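Side-chain contacts in 70 kDa peptidylprolyl isomerase, putative (Plasmodium falciparum, PDB 2FBN), which probably acts as an FK506-binding peptidylprolyl isomerase whose C-terminal tetratricopeptide repeat domain interacts with the C-terminal pentapeptide of Hsp90: residues Cys90-Ala95 with Lys119-Ala124; Cys97-Lys102 with Leu128-Met133. One frame throughout, in Å; residues are numbered along the deposited sequence.

Contact 1. Residues Cys90-Ala95 with Lys119-Ala124; sequences CNLNLA and KNNVKA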
loop_
_atom_site.group_PDB
_atom_site.type_symbol
_atom_site.label_atom_id
_atom_site.label_comp_id
_atom_site.label_asym_id
_atom_site.label_seq_id
_atom_site.Cartn_x
_atom_site.Cartn_y
_atom_site.Cartn_z
ATOM N N CYS A 90 -11.313 -5.041 -6.518
ATOM C CA CYS A 90 -9.961 -4.677 -6.912
ATOM C C CYS A 90 -8.927 -5.304 -5.982
ATOM O O CYS A 90 -7.920 -5.843 -6.441
ATOM C CB CYS A 90 -9.803 -3.164 -6.854
ATOM S SG CYS A 90 -10.617 -2.384 -8.258
ATOM N N ASN A 91 -9.141 -5.201 -4.671
ATOM C CA ASN A 91 -8.157 -5.777 -3.754
ATOM C C ASN A 91 -8.100 -7.307 -3.793
ATOM O O ASN A 91 -7.015 -7.887 -3.696
ATOM C CB ASN A 91 -8.344 -5.254 -2.346
ATOM C CG ASN A 91 -7.817 -3.839 -2.202
ATOM O OD1 ASN A 91 -6.596 -3.597 -2.293
ATOM N ND2 ASN A 91 -8.719 -2.904 -1.974
ATOM N N LEU A 92 -9.258 -7.949 -3.925
ATOM C CA LEU A 92 -9.283 -9.402 -4.077
ATOM C C LEU A 92 -8.536 -9.822 -5.342
ATOM O O LEU A 92 -7.677 -10.721 -5.315
ATOM C CB LEU A 92 -10.715 -9.921 -4.133
ATOM C CG LEU A 92 -11.474 -10.148 -2.839
ATOM C CD1 LEU A 92 -12.927 -10.433 -3.186
ATOM C CD2 LEU A 92 -10.857 -11.327 -2.083
ATOM N N ASN A 93 -8.873 -9.179 -6.461
ATOM C CA ASN A 93 -8.243 -9.497 -7.743
ATOM C C ASN A 93 -6.741 -9.221 -7.687
ATOM O O ASN A 93 -5.944 -9.995 -8.208
ATOM C CB ASN A 93 -8.909 -8.760 -8.913
ATOM C CG ASN A 93 -10.376 -9.129 -9.081
ATOM O OD1 ASN A 93 -10.841 -10.133 -8.528
ATOM N ND2 ASN A 93 -11.122 -8.299 -9.806
ATOM N N LEU A 94 -6.342 -8.125 -7.037
ATOM C CA LEU A 94 -4.919 -7.864 -6.894
ATOM C C LEU A 94 -4.240 -8.981 -6.085
ATOM O O LEU A 94 -3.132 -9.424 -6.415
ATOM C CB LEU A 94 -4.691 -6.502 -6.252
ATOM C CG LEU A 94 -4.810 -5.292 -7.188
ATOM C CD1 LEU A 94 -4.891 -4.038 -6.358
ATOM C CD2 LEU A 94 -3.639 -5.229 -8.203
ATOM N N ALA A 95 -4.905 -9.446 -5.031
ATOM C CA ALA A 95 -4.313 -10.526 -4.230
ATOM C C ALA A 95 -4.082 -11.761 -5.113
ATOM O O ALA A 95 -2.995 -12.351 -5.097
ATOM C CB ALA A 95 -5.185 -10.851 -3.049
ATOM N N LYS A 119 -14.983 -8.232 6.885
ATOM C CA LYS A 119 -14.404 -9.204 7.813
ATOM C C LYS A 119 -14.834 -10.621 7.468
ATOM O O LYS A 119 -16.001 -10.870 7.193
ATOM C CB LYS A 119 -14.768 -8.882 9.269
ATOM C CG LYS A 119 -14.215 -9.903 10.264
ATOM C CD LYS A 119 -13.829 -9.287 11.593
ATOM C CE LYS A 119 -12.681 -10.072 12.234
ATOM N NZ LYS A 119 -11.967 -9.267 13.277
ATOM N N ASN A 120 -13.875 -11.539 7.468
ATOM C CA ASN A 120 -14.153 -12.943 7.175
ATOM C C ASN A 120 -14.629 -13.212 5.740
ATOM O O ASN A 120 -15.229 -14.258 5.476
ATOM C CB ASN A 120 -15.133 -13.542 8.204
ATOM C CG ASN A 120 -14.592 -13.505 9.625
ATOM O OD1 ASN A 120 -13.399 -13.268 9.852
ATOM N ND2 ASN A 120 -15.476 -13.731 10.596
ATOM N N ASN A 121 -14.372 -12.274 4.820
ATOM C CA ASN A 121 -14.517 -12.546 3.390
ATOM C C ASN A 121 -13.722 -13.821 3.124
ATOM O O ASN A 121 -12.505 -13.837 3.314
ATOM C CB ASN A 121 -13.971 -11.367 2.559
ATOM C CG ASN A 121 -14.124 -11.578 1.061
ATOM O OD1 ASN A 121 -13.459 -12.436 0.470
ATOM N ND2 ASN A 121 -14.998 -10.794 0.435
ATOM N N VAL A 122 -14.398 -14.900 2.721
ATOM C CA VAL A 122 -13.726 -16.204 2.606
ATOM C C VAL A 122 -12.639 -16.238 1.538
ATOM O O VAL A 122 -11.582 -16.873 1.702
ATOM C CB VAL A 122 -14.739 -17.364 2.356
ATOM C CG1 VAL A 122 -14.001 -18.705 2.110
ATOM C CG2 VAL A 122 -15.671 -17.483 3.541
ATOM N N LYS A 123 -12.909 -15.586 0.418
ATOM C CA LYS A 123 -11.947 -15.569 -0.671
ATOM C C LYS A 123 -10.692 -14.842 -0.199
ATOM O O LYS A 123 -9.576 -15.273 -0.486
ATOM C CB LYS A 123 -12.554 -14.894 -1.906
ATOM C CG LYS A 123 -13.623 -15.757 -2.611
ATOM C CD LYS A 123 -14.244 -15.022 -3.818
ATOM C CE LYS A 123 -15.581 -14.349 -3.489
ATOM N NZ LYS A 123 -16.186 -13.638 -4.675
ATOM N N ALA A 124 -10.881 -13.746 0.533
ATOM C CA ALA A 124 -9.722 -12.976 1.037
ATOM C C ALA A 124 -8.940 -13.765 2.096
ATOM O O ALA A 124 -7.707 -13.737 2.129
ATOM C CB ALA A 124 -10.156 -11.643 1.595
#
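L92 reaches from helix 77-100 to the start of helix 122-135 and meets N121, K123 and A124 there, with its two methyl groups doing the touching. CB leads across from the helix and, like CG after it, serves as a spacer that brings the two methyls to the other segment. With chi2 at 171°, CD1 prolongs the chain in an extended line and makes a loose approach to the amide of N121, 4.2 Å from CD1 to ND2. The other branch, CD2, carries most of the contact. It lies 3.6 Å from the backbone N of A124 and 3.8 Å from A124 CB, and it also comes within 4.0 Å of CB of K123, whose chain beyond CB runs on toward solvent. The same methyl is 3.8 Å from N121 OD1, so it rests against both ends of the capping bond that opens the helix: A124 N donates to N121 OD1 at 2.9 Å, with an N-H...O angle of 156°. The donor reaches OD1 at a C=O...N angle of 142° and is tilted from the carbonyl plane. The cap satisfies a backbone NH that L92, being apolar, could not. ND2 of N121 is hydrogen-bonded to D118, which helps fix the rotation of the amide. L92 also touches V114 of helix 104-117 and K127, one turn further along helix 122-135. A leucine of one helix set on the asparagine-capped first turn of another here joins neighbouring helices of the tetratricopeptide repeat array.

Contact 2. Residues Cys97-Lys102 with Leu128-Met133; sequences CYNKNK and LGVANM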
loop_
_atom_site.group_PDB
_atom_site.type_symbol
_atom_site.label_atom_id
_atom_site.label_comp_id
_atom_site.label_asym_id
_atom_site.label_seq_id
_atom_site.Cartn_x
_atom_site.Cartn_y
_atom_site.Cartn_z
ATOM N N CYS A 97 -3.674 -11.751 -8.422
ATOM C CA CYS A 97 -2.612 -11.410 -9.351
ATOM C C CYS A 97 -1.253 -11.597 -8.705
ATOM O O CYS A 97 -0.350 -12.197 -9.257
ATOM C CB CYS A 97 -2.760 -9.962 -9.846
ATOM S SG CYS A 97 -4.147 -9.770 -11.003
ATOM N N TYR A 98 -1.119 -11.083 -7.494
ATOM C CA TYR A 98 0.165 -11.151 -6.826
ATOM C C TYR A 98 0.535 -12.581 -6.393
ATOM O O TYR A 98 1.704 -12.954 -6.451
ATOM C CB TYR A 98 0.165 -10.173 -5.668
ATOM C CG TYR A 98 0.294 -8.723 -6.102
ATOM C CD1 TYR A 98 1.325 -8.313 -6.956
ATOM C CD2 TYR A 98 -0.598 -7.761 -5.621
ATOM C CE1 TYR A 98 1.472 -6.951 -7.320
ATOM C CE2 TYR A 98 -0.455 -6.410 -5.976
ATOM C CZ TYR A 98 0.568 -6.024 -6.826
ATOM O OH TYR A 98 0.704 -4.684 -7.164
ATOM N N ASN A 99 -0.449 -13.377 -5.967
ATOM C CA ASN A 99 -0.187 -14.822 -5.745
ATOM C C ASN A 99 0.298 -15.528 -7.010
ATOM O O ASN A 99 1.269 -16.291 -6.978
ATOM C CB ASN A 99 -1.400 -15.515 -5.147
ATOM C CG ASN A 99 -1.504 -15.298 -3.634
ATOM O OD1 ASN A 99 -0.493 -15.020 -2.965
ATOM N ND2 ASN A 99 -2.703 -15.479 -3.088
ATOM N N LYS A 100 -0.350 -15.231 -8.125
ATOM C CA LYS A 100 0.075 -15.749 -9.427
ATOM C C LYS A 100 1.511 -15.341 -9.766
ATOM O O LYS A 100 2.316 -16.175 -10.204
ATOM C CB LYS A 100 -0.883 -15.286 -10.517
ATOM C CG LYS A 100 -2.185 -16.064 -10.543
ATOM C CD LYS A 100 -3.234 -15.454 -11.484
ATOM C CE LYS A 100 -4.342 -16.475 -11.766
ATOM N NZ LYS A 100 -3.841 -17.602 -12.652
ATOM N N ASN A 101 1.849 -14.069 -9.537
ATOM C CA ASN A 101 3.202 -13.561 -9.802
ATOM C C ASN A 101 4.222 -13.914 -8.706
ATOM O O ASN A 101 5.394 -13.532 -8.791
ATOM C CB ASN A 101 3.165 -12.038 -10.020
ATOM C CG ASN A 101 2.733 -11.654 -11.432
ATOM O OD1 ASN A 101 2.425 -12.514 -12.262
ATOM N ND2 ASN A 101 2.717 -10.346 -11.708
ATOM N N LYS A 102 3.756 -14.636 -7.674
ATOM C CA LYS A 102 4.553 -15.004 -6.499
ATOM C C LYS A 102 5.145 -13.811 -5.754
ATOM O O LYS A 102 6.263 -13.889 -5.204
ATOM C CB LYS A 102 5.655 -16.012 -6.873
ATOM C CG LYS A 102 5.148 -17.195 -7.671
ATOM C CD LYS A 102 6.226 -18.258 -7.757
ATOM C CE LYS A 102 5.963 -19.124 -8.945
ATOM N NZ LYS A 102 6.536 -18.459 -10.149
ATOM N N LEU A 128 -5.131 -14.591 1.518
ATOM C CA LEU A 128 -4.207 -14.220 2.596
ATOM C C LEU A 128 -3.467 -15.448 3.143
ATOM O O LEU A 128 -2.252 -15.423 3.367
ATOM C CB LEU A 128 -4.960 -13.507 3.723
ATOM C CG LEU A 128 -4.123 -13.150 4.957
ATOM C CD1 LEU A 128 -2.937 -12.256 4.606
ATOM C CD2 LEU A 128 -5.050 -12.455 5.937
ATOM N N GLY A 129 -4.200 -16.541 3.354
ATOM C CA GLY A 129 -3.565 -17.771 3.805
ATOM C C GLY A 129 -2.518 -18.286 2.840
ATOM O O GLY A 129 -1.402 -18.633 3.236
ATOM N N VAL A 130 -2.858 -18.332 1.552
ATOM C CA VAL A 130 -1.896 -18.789 0.538
ATOM C C VAL A 130 -0.625 -17.926 0.544
ATOM O O VAL A 130 0.477 -18.434 0.584
ATOM C CB VAL A 130 -2.535 -18.780 -0.856
ATOM C CG1 VAL A 130 -1.481 -19.000 -1.948
ATOM C CG2 VAL A 130 -3.638 -19.845 -0.922
ATOM N N ALA A 131 -0.802 -16.610 0.574
ATOM C CA ALA A 131 0.332 -15.698 0.477
ATOM C C ALA A 131 1.211 -15.780 1.738
ATOM O O ALA A 131 2.447 -15.829 1.647
ATOM C CB ALA A 131 -0.171 -14.301 0.265
ATOM N N ASN A 132 0.560 -15.816 2.892
ATOM C CA ASN A 132 1.258 -16.047 4.173
ATOM C C ASN A 132 2.066 -17.340 4.127
ATOM O O ASN A 132 3.243 -17.384 4.507
ATOM C CB ASN A 132 0.274 -16.066 5.340
ATOM C CG ASN A 132 -0.036 -14.671 5.887
ATOM O OD1 ASN A 132 0.791 -13.754 5.786
ATOM N ND2 ASN A 132 -1.228 -14.509 6.478
ATOM N N MET A 133 1.418 -18.397 3.648
ATOM C CA MET A 133 2.054 -19.713 3.633
ATOM C C MET A 133 3.329 -19.708 2.794
ATOM O O MET A 133 4.397 -20.127 3.268
ATOM C CB MET A 133 1.080 -20.761 3.097
ATOM C CG MET A 133 1.728 -22.094 2.815
ATOM S SD MET A 133 0.479 -23.276 2.286
ATOM C CE MET A 133 -0.034 -22.589 0.713
#
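ND2 of N99 gives a weak hydrogen bond to the main-chain O of K127 and at the same time rests on the side of V130, 3.9 Å from V130 CG1 and 4.0 Å from V130 CB. The other end of the amide, OD1, turns to A131 and comes 3.3 Å from A131 CB and 3.6 Å from A131 CA, a close contact of a carbonyl oxygen with aliphatic carbon rather than a hydrogen bond. The flat group thus spans two successive residues of helix 122-135, nitrogen at V130 and oxygen at A131. Its first torsion (chi1 -81°) sets CG beside the backbone N of N99 and sends the amide across to the facing helix. V130 has CG1 anti to its own backbone N, and this is the methyl that meets the amide. The small side chain of A131 allows close backbone approach, with the CA atoms of N99 and A131 6.3 Å apart. Y104 and A107 of helix 104-117 also touch N99. Just beyond it helix 77-100 ends in a Schellman motif, where K102 N bonds to N99 O at 3.1 Å, while V130 also touches S161 of helix 156-173. This pairing of an asparagine with a small residue joins helices 77-100 and 122-135, whose segments fall in consecutive tetratricopeptide repeats, as in the helical stacking of a TPR superhelix.

Both contacts join helix 77-100 to helix 122-135, at successive points along the pair, with centres about 11 Å apart. Contact 1 lies about 4 Å from the centre of the chain and contact 2 about 10 Å from it; each is partly buried. Their chemistry differs as well: a buried leucine packs on the capped start of one helix in contact 1, whereas a partly exposed asparagine beside the end of the other does the work in contact 2. Neither has a hydrogen bond between its own segments. Helix 104-117 backs both. N132, on the same segment as A131 but turned away from N99, is hydrogen-bonded to H70 of the second subunit.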